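Copper induced nitroreductase D (Lactococcus lactis, PDB 2WQF) binds flavin mononucleotide and probably acts as a copper-induced nitroreductase involved in defence against oxidative stress. Local coordinates at residues K58-D61 against E62-P66. Residues are numbered along the deposited sequence; the frame is centred on the assembly and turned at random.
Sequences KLWD and EIVAP
V64 N donates to L59 O at 2.8 Å, with an N-H...O angle of 164°. The donor lies five residues after the acceptor, so the turn is of the wider pi type. A65 N repeats that spacing and reaches W60 O at 3.1 Å. Before the widening, E62 N bonds K58 O at 2.9 Å in the ordinary alpha register. I63 N sits at the changeover and is shared weakly between two carbonyls, K58 O and L59 O. P66 has no N-H to give. Its ring carbon CD instead lies 3.3 Å from D61 O, and the helix kinks here.

The side chains sort by face. V64 lies alongside W60 and points the same way. With CG1 anti to the backbone N (chi1 -179°), CG2 falls beside that N and over one face of the indole. This is a CH-pi contact, 4.1 Å from CG2 to the W60 six-membered ring centroid. L59 CD2 lies over the same face, toward its rim, on the pyrrole side, and F92 also meets the ring. W60 NE1 is satisfied by T98 OG1. The side chain of W60 lies about 5 Å from that of the FMN-binding Q151.

On the outer side, K58 NZ and E62 OE1 are 4.4 Å apart, too far for a salt bridge. K58 NZ pairs with E164, and D61 OD2 pairs with K93. Through these bridges K58 and D61 tie helix 53-73 to helices 158-164 and 88-93.

The wide turn therefore still satisfies L59 O and W60 O, each with an i+5 N-H. P66 interrupts the pattern at D61 O.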
# COMPACT_ATOMS: atom_id res chain seq x y z
N LYS A 58 -19.95 -18.33 8.38
CA LYS A 58 -20.01 -17.96 9.79
C LYS A 58 -19.65 -16.50 10.01
O LYS A 58 -20.29 -15.81 10.80
CB LYS A 58 -19.10 -18.86 10.63
CG LYS A 58 -19.07 -18.56 12.11
CD LYS A 58 -18.59 -19.77 12.91
CE LYS A 58 -19.07 -19.74 14.36
NZ LYS A 58 -18.76 -21.01 15.09
N LEU A 59 -18.61 -16.03 9.34
CA LEU A 59 -18.19 -14.64 9.49
C LEU A 59 -19.36 -13.71 9.20
O LEU A 59 -19.67 -12.83 10.00
CB LEU A 59 -17.04 -14.30 8.54
CG LEU A 59 -16.67 -12.81 8.51
CD1 LEU A 59 -16.14 -12.36 9.86
CD2 LEU A 59 -15.66 -12.54 7.44
N TRP A 60 -20.01 -13.91 8.07
CA TRP A 60 -21.04 -12.96 7.65
C TRP A 60 -22.37 -13.14 8.40
O TRP A 60 -23.01 -12.16 8.80
CB TRP A 60 -21.18 -12.97 6.12
CG TRP A 60 -19.91 -12.46 5.52
CD1 TRP A 60 -18.87 -13.20 5.03
CD2 TRP A 60 -19.49 -11.08 5.42
NE1 TRP A 60 -17.85 -12.37 4.63
CE2 TRP A 60 -18.20 -11.07 4.87
CE3 TRP A 60 -20.09 -9.86 5.78
CZ2 TRP A 60 -17.50 -9.89 4.64
CZ3 TRP A 60 -19.39 -8.70 5.54
CH2 TRP A 60 -18.11 -8.72 4.97
N ASP A 61 -22.78 -14.38 8.62
CA ASP A 61 -24.08 -14.63 9.22
C ASP A 61 -24.07 -14.48 10.73
O ASP A 61 -25.02 -13.98 11.31
CB ASP A 61 -24.56 -16.04 8.90
CG ASP A 61 -25.23 -16.15 7.56
OD1 ASP A 61 -25.63 -15.12 6.96
OD2 ASP A 61 -25.36 -17.29 7.09
N GLU A 62 -22.97 -14.91 11.35
CA GLU A 62 -22.93 -15.05 12.79
C GLU A 62 -22.13 -13.96 13.47
O GLU A 62 -22.25 -13.77 14.68
CB GLU A 62 -22.37 -16.43 13.16
CG GLU A 62 -23.22 -17.58 12.64
CD GLU A 62 -22.85 -18.91 13.27
OE1 GLU A 62 -22.54 -18.92 14.48
OE2 GLU A 62 -22.89 -19.93 12.56
N ILE A 63 -21.32 -13.24 12.70
CA ILE A 63 -20.55 -12.13 13.27
C ILE A 63 -20.91 -10.78 12.67
O ILE A 63 -21.36 -9.89 13.38
CB ILE A 63 -19.01 -12.40 13.17
CG1 ILE A 63 -18.66 -13.63 14.00
CG2 ILE A 63 -18.20 -11.19 13.62
CD1 ILE A 63 -17.19 -14.07 13.91
N VAL A 64 -20.74 -10.59 11.37
CA VAL A 64 -20.93 -9.25 10.83
C VAL A 64 -22.39 -8.78 10.95
O VAL A 64 -22.65 -7.68 11.42
CB VAL A 64 -20.46 -9.13 9.38
CG1 VAL A 64 -20.66 -7.71 8.89
CG2 VAL A 64 -19.00 -9.53 9.25
N ALA A 65 -23.33 -9.62 10.52
CA ALA A 65 -24.74 -9.24 10.55
C ALA A 65 -25.22 -8.87 11.97
O ALA A 65 -25.77 -7.78 12.17
CB ALA A 65 -25.61 -10.36 9.95
N PRO A 66 -25.00 -9.76 12.96
CA PRO A 66 -25.44 -9.39 14.31
C PRO A 66 -24.73 -8.16 14.89
O PRO A 66 -25.38 -7.36 15.56
CB PRO A 66 -25.12 -10.64 15.14
CG PRO A 66 -25.02 -11.75 14.15
CD PRO A 66 -24.50 -11.14 12.90